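Local coordinates for protein iron aquisition yersiniabactin synthesis enzyme, YbtT (Escherichia coli, PDB 6BA9) that acts as a low-specificity type II thioesterase that maintains production of the metallophore yersiniabactin, probably by hydrolysing thioesters on the synthetase assembly line, at residues 1-5 with 69-74; 15-21 with 42-48. The protein carries 1 engineered substitution. All blocks are in the same frame, centred on the assembly; numbering follows the deposited sequence.

Interaction 1: 1-5 with 69-74; sequences AMCIP and LLANEL
Only the start of segment 1-5, Ala1 to Cys3, meets helix 69-74 (Met2 CA lies 7.0 Å from Leu70 CA); the axes of strand 3-5 and the helix come no closer than 11.6 Å and make an angle of 54°. The polar link is a two-pronged grip by Glu73 on consecutive amides. Met2 N lies 2.7 Å from Glu73 OE1, with an N-H...O angle of 172°, and Cys3 N donates to Glu73 OE2 at 3.0 Å. Each oxygen uses its syn lone pair, so the carboxylate is held at both ends and its rotation is fixed. Glutamate has the length for this: CG is anti to the backbone N (chi1 176°) and the chain stays extended beyond it, spanning from helix to strand. Beside this grip the contact turns apolar. Met2 crosses Leu69 at about a right angle; its unbranched chain, bent at chi3, lets the polarisable SD lie against both Leu69 CB (3.8 Å) and Leu70 CB (4.0 Å). The short Cys3 side chain puts SG between Leu70 CD1 (3.8 Å) and Leu74 CD2. Helix 63-77 lies against the sheet face that carries Cys3, Val46 and Cys20, near its strand 3-7 edge: Met2 and Cys3 also pack on Val46 of strand 42-46, to which strand 3-7 runs antiparallel, while Leu70 touches Thr99 of helix 91-105.

Interaction 2: 15-21 with 42-48; sequences AHLVMCP and ALSLVTW
His16 NE2 and Ser44 OG form the shortest polar bond here, 2.7 Å, with the hydroxyl at the edge of the imidazole and near its plane. Chi1 of -171° swings the ring across to the neighbouring strand, where serine suits the place because its short hydroxyl can act as donor or acceptor to the imidazole nitrogen; Val18 CG2 covers one ring face. The two strands run parallel, joined by evenly spaced backbone bonds such as Leu17 N to Ala42 O (2.9 Å) and Val46 N to Met19 O (2.9 Å). On the sheet face opposite His16, Leu17 and Leu43 lie side by side, with Leu17 CG 3.9 Å from Leu43 CD1; farther along, Met19 CG meets Leu45 CD1. Beta-branched Val18 touches Val46, CG1 to CG2 3.5 Å. Past the strand ends, Pro21 lays CG over one face of the Trp48 indole, 3.9 Å from the five-membered ring centroid, in a CH-pi contact that suits a rigid pyrrolidine; buried Trp48 NE1 has no hydrogen-bond partner. These are the two strands of a beta-alpha-beta unit in the alpha/beta-hydrolase sheet: strand 84-89 flanks 16-20, strand 3-7 flanks 42-46, and helix 63-77 packs on Cys20, Val46 and Trp48.

Overall arrangement
Interaction 2 is nested within the chain loop closed by interaction 1, and their centres lie about 9 Å apart on the same side of the chain's centre. Backbone pairing joins them directly: Met2 O is 2.8 Å from Thr47 N and Ile4 N is 2.8 Å from Leu45 O, both probable hydrogen bonds that add strand 3-7 antiparallel to strand 42-46. A further, apolar tie is Leu70 CD2, 3.7 Å from Cys20 SG. Helix 63-77 thus touches both the N-terminal segment and the strand pair. Met19 touches His89 at the end of strand 84-89, which leads into the nucleophile elbow of the alpha/beta-hydrolase fold, where the engineered alanine stands in for the serine, consistent with the family.

Interaction 1: 1-5 with 69-74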
ATOM      1  N   ALA A   1      10.316 -14.234  -4.754  1.00 30.91           N
ATOM      2  CA  ALA A   1       8.948 -13.803  -4.462  1.00 22.62           C
ATOM      3  C   ALA A   1       8.954 -12.386  -3.911  1.00 20.93           C
ATOM      4  O   ALA A   1       9.897 -11.971  -3.224  1.00 23.13           O
ATOM      5  CB  ALA A   1       8.305 -14.738  -3.461  1.00 23.98           C
ATOM      6  N   MET A   2       7.883 -11.640  -4.203  1.00 16.30           N
ATOM      7  CA  MET A   2       7.723 -10.317  -3.617  1.00 16.05           C
ATOM      8  C   MET A   2       7.218 -10.383  -2.182  1.00 15.88           C
ATOM      9  O   MET A   2       7.583  -9.529  -1.365  1.00 16.74           O
ATOM     10  CB  MET A   2       6.700  -9.491  -4.415  1.00 19.23           C
ATOM     11  CG  MET A   2       7.083  -9.152  -5.829  1.00 23.20           C
ATOM     12  SD  MET A   2       5.650  -8.396  -6.643  1.00 22.46           S
ATOM     13  CE  MET A   2       5.977  -6.687  -6.307  1.00 19.03           C
ATOM     14  N   CYS A   3       6.380 -11.358  -1.849  1.00 13.81           N
ATOM     15  CA  CYS A   3       5.747 -11.407  -0.535  1.00 15.74           C
ATOM     16  C   CYS A   3       6.648 -12.085   0.492  1.00 19.01           C
ATOM     17  O   CYS A   3       7.229 -13.145   0.226  1.00 19.47           O
ATOM     18  CB  CYS A   3       4.421 -12.152  -0.609  1.00 16.19           C
ATOM     19  SG  CYS A   3       3.165 -11.266  -1.557  1.00 16.59           S
ATOM     20  N   ILE A   4       6.766 -11.462   1.662  1.00 15.64           N
ATOM     21  CA  ILE A   4       7.447 -12.065   2.812  1.00 17.43           C
ATOM     22  C   ILE A   4       6.433 -12.224   3.944  1.00 17.26           C
ATOM     23  O   ILE A   4       5.641 -11.310   4.209  1.00 15.46           O
ATOM     24  CB  ILE A   4       8.684 -11.259   3.241  1.00 18.27           C
ATOM     25  CG1 ILE A   4       8.315  -9.852   3.677  1.00 20.13           C
ATOM     26  CG2 ILE A   4       9.694 -11.187   2.112  1.00 29.77           C
ATOM     27  CD1 ILE A   4       9.490  -9.030   4.257  1.00 29.23           C
ATOM     28  N   PRO A   5       6.446 -13.346   4.658  1.00 15.68           N
ATOM     29  CA  PRO A   5       5.483 -13.549   5.745  1.00 17.43           C
ATOM     30  C   PRO A   5       5.862 -12.755   6.985  1.00 20.16           C
ATOM     31  O   PRO A   5       7.030 -12.719   7.384  1.00 21.19           O
ATOM     32  CB  PRO A   5       5.582 -15.058   6.011  1.00 21.18           C
ATOM     33  CG  PRO A   5       6.971 -15.401   5.624  1.00 25.69           C
ATOM     34  CD  PRO A   5       7.298 -14.529   4.442  1.00 22.78           C
ATOM     35  N   LEU A  69       3.163  -8.064 -11.499  1.00 13.07           N
ATOM     36  CA  LEU A  69       4.021  -9.025 -10.815  1.00 12.77           C
ATOM     37  C   LEU A  69       3.315  -9.605  -9.596  1.00 12.52           C
ATOM     38  O   LEU A  69       3.333 -10.817  -9.361  1.00 13.73           O
ATOM     39  CB  LEU A  69       5.337  -8.364 -10.410  1.00 15.11           C
ATOM     40  CG  LEU A  69       6.311  -7.988 -11.517  1.00 21.72           C
ATOM     41  CD1 LEU A  69       7.454  -7.203 -10.898  1.00 26.32           C
ATOM     42  CD2 LEU A  69       6.862  -9.233 -12.236  1.00 25.48           C
ATOM     43  N   LEU A  70       2.685  -8.754  -8.804  1.00 11.84           N
ATOM     44  CA  LEU A  70       2.034  -9.215  -7.588  1.00 11.96           C
ATOM     45  C   LEU A  70       0.829 -10.088  -7.900  1.00 13.62           C
ATOM     46  O   LEU A  70       0.644 -11.128  -7.271  1.00 11.40           O
ATOM     47  CB  LEU A  70       1.666  -8.026  -6.699  1.00 12.53           C
ATOM     48  CG  LEU A  70       0.988  -8.399  -5.377  1.00 10.59           C
ATOM     49  CD1 LEU A  70       1.880  -9.287  -4.490  1.00 13.17           C
ATOM     50  CD2 LEU A  70       0.582  -7.126  -4.615  1.00 12.55           C
ATOM     51  N   ALA A  71      -0.001  -9.689  -8.864  1.00 12.73           N
ATOM     52  CA  ALA A  71      -1.179 -10.494  -9.173  1.00 12.33           C
ATOM     53  C   ALA A  71      -0.777 -11.875  -9.671  1.00 11.36           C
ATOM     54  O   ALA A  71      -1.387 -12.887  -9.295  1.00 12.39           O
ATOM     55  CB  ALA A  71      -2.029  -9.778 -10.218  1.00 12.72           C
ATOM     56  N   ASN A  72       0.255 -11.939 -10.509  1.00 12.75           N
ATOM     57  CA  ASN A  72       0.716 -13.246 -10.980  1.00 13.21           C
ATOM     58  C   ASN A  72       1.216 -14.092  -9.832  1.00 14.50           C
ATOM     59  O   ASN A  72       0.888 -15.280  -9.742  1.00 13.21           O
ATOM     60  CB  ASN A  72       1.808 -13.093 -12.034  1.00 11.37           C
ATOM     61  CG  ASN A  72       1.294 -12.472 -13.322  1.00 13.66           C
ATOM     62  OD1 ASN A  72       0.103 -12.213 -13.468  1.00 13.23           O
ATOM     63  ND2 ASN A  72       2.196 -12.185 -14.227  1.00 16.31           N
ATOM     64  N   GLU A  73       1.978 -13.494  -8.917  1.00 11.94           N
ATOM     65  CA  GLU A  73       2.479 -14.247  -7.778  1.00 13.40           C
ATOM     66  C   GLU A  73       1.342 -14.771  -6.914  1.00 12.83           C
ATOM     67  O   GLU A  73       1.359 -15.935  -6.492  1.00 14.61           O
ATOM     68  CB  GLU A  73       3.418 -13.368  -6.952  1.00 14.73           C
ATOM     69  CG  GLU A  73       3.908 -14.043  -5.674  1.00 15.52           C
ATOM     70  CD  GLU A  73       4.997 -13.251  -4.992  1.00 18.54           C
ATOM     71  OE1 GLU A  73       5.871 -12.700  -5.704  1.00 19.06           O
ATOM     72  OE2 GLU A  73       4.965 -13.170  -3.746  1.00 16.94           O
ATOM     73  N   LEU A  74       0.346 -13.936  -6.638  1.00 13.00           N
ATOM     74  CA  LEU A  74      -0.769 -14.355  -5.799  1.00 13.35           C
ATOM     75  C   LEU A  74      -1.612 -15.417  -6.492  1.00 14.50           C
ATOM     76  O   LEU A  74      -2.048 -16.370  -5.850  1.00 16.42           O
ATOM     77  CB  LEU A  74      -1.600 -13.145  -5.373  1.00 14.05           C
ATOM     78  CG  LEU A  74      -0.845 -12.153  -4.485  1.00 13.64           C
ATOM     79  CD1 LEU A  74      -1.733 -10.999  -4.163  1.00 16.07           C
ATOM     80  CD2 LEU A  74      -0.349 -12.788  -3.213  1.00 15.93           C
TER

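Interaction 2: 15-21 with 42-48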
ATOM      1  N   ALA A  15      -7.852 -16.757   6.605  1.00 17.69           N
ATOM      2  CA  ALA A  15      -7.664 -15.578   5.778  1.00 17.14           C
ATOM      3  C   ALA A  15      -6.183 -15.230   5.654  1.00 15.75           C
ATOM      4  O   ALA A  15      -5.357 -15.583   6.493  1.00 16.83           O
ATOM      5  CB  ALA A  15      -8.416 -14.393   6.367  1.00 20.00           C
ATOM      6  N   HIS A  16      -5.856 -14.536   4.560  1.00 15.12           N
ATOM      7  CA  HIS A  16      -4.498 -14.080   4.284  1.00 13.39           C
ATOM      8  C   HIS A  16      -4.576 -12.628   3.842  1.00 13.98           C
ATOM      9  O   HIS A  16      -5.214 -12.314   2.831  1.00 14.56           O
ATOM     10  CB  HIS A  16      -3.838 -14.938   3.207  1.00 15.26           C
ATOM     11  CG  HIS A  16      -2.378 -14.680   3.022  1.00 17.02           C
ATOM     12  ND1 HIS A  16      -1.622 -15.395   2.116  1.00 24.64           N
ATOM     13  CD2 HIS A  16      -1.532 -13.780   3.585  1.00 15.17           C
ATOM     14  CE1 HIS A  16      -0.371 -14.967   2.151  1.00 24.50           C
ATOM     15  NE2 HIS A  16      -0.284 -14.007   3.057  1.00 19.74           N
ATOM     16  N   LEU A  17      -3.990 -11.743   4.642  1.00 13.18           N
ATOM     17  CA  LEU A  17      -3.923 -10.311   4.362  1.00 12.28           C
ATOM     18  C   LEU A  17      -2.542  -9.992   3.793  1.00 12.27           C
ATOM     19  O   LEU A  17      -1.521 -10.342   4.392  1.00 13.82           O
ATOM     20  CB  LEU A  17      -4.184  -9.525   5.652  1.00 14.26           C
ATOM     21  CG  LEU A  17      -4.034  -8.012   5.651  1.00 14.62           C
ATOM     22  CD1 LEU A  17      -5.007  -7.347   4.715  1.00 16.59           C
ATOM     23  CD2 LEU A  17      -4.230  -7.479   7.068  1.00 15.33           C
ATOM     24  N   VAL A  18      -2.517  -9.363   2.616  1.00 11.69           N
ATOM     25  CA  VAL A  18      -1.298  -8.992   1.902  1.00 11.95           C
ATOM     26  C   VAL A  18      -1.218  -7.472   1.854  1.00 12.51           C
ATOM     27  O   VAL A  18      -2.122  -6.811   1.319  1.00 12.02           O
ATOM     28  CB  VAL A  18      -1.301  -9.593   0.490  1.00 12.37           C
ATOM     29  CG1 VAL A  18      -0.088  -9.118  -0.326  1.00 14.19           C
ATOM     30  CG2 VAL A  18      -1.307 -11.109   0.560  1.00 12.68           C
ATOM     31  N   MET A  19      -0.151  -6.919   2.428  1.00 11.03           N
ATOM     32  CA  MET A  19       0.009  -5.482   2.574  1.00 11.21           C
ATOM     33  C   MET A  19       1.042  -4.939   1.603  1.00 10.79           C
ATOM     34  O   MET A  19       2.200  -5.374   1.619  1.00 11.52           O
ATOM     35  CB  MET A  19       0.453  -5.141   3.997  1.00 11.37           C
ATOM     36  CG  MET A  19       0.723  -3.668   4.226  1.00 11.60           C
ATOM     37  SD  MET A  19      -0.784  -2.700   4.209  1.00 12.95           S
ATOM     38  CE  MET A  19      -0.105  -1.081   4.487  1.00 14.09           C
ATOM     39  N   CYS A  20       0.666  -3.910   0.846  1.00 11.35           N
ATOM     40  CA  CYS A  20       1.547  -3.177  -0.057  1.00 12.41           C
ATOM     41  C   CYS A  20       2.059  -1.918   0.638  1.00 11.16           C
ATOM     42  O   CYS A  20       1.251  -1.114   1.146  1.00 11.93           O
ATOM     43  CB  CYS A  20       0.774  -2.787  -1.316  1.00 10.43           C
ATOM     44  SG  CYS A  20       0.271  -4.220  -2.298  1.00 13.37           S
ATOM     45  N   PRO A  21       3.369  -1.697   0.681  1.00 12.02           N
ATOM     46  CA  PRO A  21       3.917  -0.578   1.451  1.00 11.37           C
ATOM     47  C   PRO A  21       3.866   0.751   0.695  1.00 13.70           C
ATOM     48  O   PRO A  21       3.583   0.831  -0.505  1.00 13.37           O
ATOM     49  CB  PRO A  21       5.357  -1.026   1.689  1.00 14.55           C
ATOM     50  CG  PRO A  21       5.698  -1.788   0.470  1.00 13.39           C
ATOM     51  CD  PRO A  21       4.432  -2.569   0.161  1.00 12.28           C
ATOM     52  N   ALA A  42      -3.216 -14.834   8.516  1.00 14.69           N
ATOM     53  CA  ALA A  42      -1.859 -14.704   8.018  1.00 14.24           C
ATOM     54  C   ALA A  42      -1.687 -13.297   7.467  1.00 14.43           C
ATOM     55  O   ALA A  42      -2.644 -12.679   6.991  1.00 15.09           O
ATOM     56  CB  ALA A  42      -1.586 -15.735   6.924  1.00 17.31           C
ATOM     57  N   LEU A  43      -0.473 -12.768   7.599  1.00 13.42           N
ATOM     58  CA  LEU A  43      -0.125 -11.434   7.132  1.00 13.16           C
ATOM     59  C   LEU A  43       1.200 -11.503   6.393  1.00 14.80           C
ATOM     60  O   LEU A  43       2.196 -12.004   6.932  1.00 15.19           O
ATOM     61  CB  LEU A  43       0.034 -10.456   8.288  1.00 14.53           C
ATOM     62  CG  LEU A  43       0.533  -9.046   7.953  1.00 14.04           C
ATOM     63  CD1 LEU A  43      -0.437  -8.281   7.046  1.00 15.13           C
ATOM     64  CD2 LEU A  43       0.752  -8.244   9.231  1.00 15.85           C
ATOM     65  N   SER A  44       1.211 -11.000   5.164  1.00 13.53           N
ATOM     66  CA  SER A  44       2.433 -10.898   4.381  1.00 12.73           C
ATOM     67  C   SER A  44       2.620  -9.467   3.916  1.00 13.19           C
ATOM     68  O   SER A  44       1.646  -8.728   3.728  1.00 13.67           O
ATOM     69  CB  SER A  44       2.400 -11.831   3.189  1.00 14.26           C
ATOM     70  OG  SER A  44       2.249 -13.196   3.592  1.00 17.78           O
ATOM     71  N   LEU A  45       3.886  -9.090   3.724  1.00 12.16           N
ATOM     72  CA  LEU A  45       4.282  -7.773   3.250  1.00 11.93           C
ATOM     73  C   LEU A  45       4.899  -7.918   1.864  1.00 13.14           C
ATOM     74  O   LEU A  45       5.721  -8.818   1.626  1.00 13.57           O
ATOM     75  CB  LEU A  45       5.321  -7.153   4.202  1.00 12.44           C
ATOM     76  CG  LEU A  45       5.807  -5.747   3.858  1.00 14.15           C
ATOM     77  CD1 LEU A  45       4.721  -4.712   4.044  1.00 16.64           C
ATOM     78  CD2 LEU A  45       7.039  -5.406   4.714  1.00 16.90           C
ATOM     79  N   VAL A  46       4.514  -7.032   0.960  1.00 11.50           N
ATOM     80  CA  VAL A  46       5.038  -7.013  -0.406  1.00 11.84           C
ATOM     81  C   VAL A  46       6.326  -6.191  -0.429  1.00 11.25           C
ATOM     82  O   VAL A  46       6.367  -5.077   0.102  1.00 13.15           O
ATOM     83  CB  VAL A  46       4.001  -6.425  -1.374  1.00 12.81           C
ATOM     84  CG1 VAL A  46       4.528  -6.434  -2.800  1.00 14.84           C
ATOM     85  CG2 VAL A  46       2.702  -7.200  -1.304  1.00 14.09           C
ATOM     86  N   THR A  47       7.370  -6.734  -1.052  1.00 13.19           N
ATOM     87  CA  THR A  47       8.642  -6.038  -1.243  1.00 12.00           C
ATOM     88  C   THR A  47       8.696  -5.448  -2.644  1.00 10.71           C
ATOM     89  O   THR A  47       8.517  -6.178  -3.624  1.00 14.35           O
ATOM     90  CB  THR A  47       9.798  -7.031  -1.127  1.00 13.19           C
ATOM     91  OG1 THR A  47       9.693  -7.783   0.083  1.00 16.34           O
ATOM     92  CG2 THR A  47      11.129  -6.323  -1.175  1.00 14.45           C
ATOM     93  N   TRP A  48       8.967  -4.156  -2.746  1.00 12.42           N
ATOM     94  CA  TRP A  48       9.220  -3.561  -4.050  1.00 15.61           C
ATOM     95  C   TRP A  48      10.609  -3.973  -4.549  1.00 14.34           C
ATOM     96  O   TRP A  48      11.586  -3.929  -3.785  1.00 13.92           O
ATOM     97  CB  TRP A  48       9.154  -2.042  -3.974  1.00 15.03           C
ATOM     98  CG  TRP A  48       7.853  -1.400  -3.516  1.00 14.41           C
ATOM     99  CD1 TRP A  48       7.756  -0.216  -2.856  1.00 18.24           C
ATOM    100  CD2 TRP A  48       6.497  -1.869  -3.707  1.00 12.79           C
ATOM    101  NE1 TRP A  48       6.437   0.100  -2.624  1.00 16.97           N
ATOM    102  CE2 TRP A  48       5.647  -0.897  -3.119  1.00 16.48           C
ATOM    103  CE3 TRP A  48       5.919  -2.997  -4.294  1.00 13.96           C
ATOM    104  CZ2 TRP A  48       4.266  -1.015  -3.106  1.00 14.99           C
ATOM    105  CZ3 TRP A  48       4.529  -3.111  -4.276  1.00 14.82           C
ATOM    106  CH2 TRP A  48       3.726  -2.113  -3.680  1.00 14.69           C
TER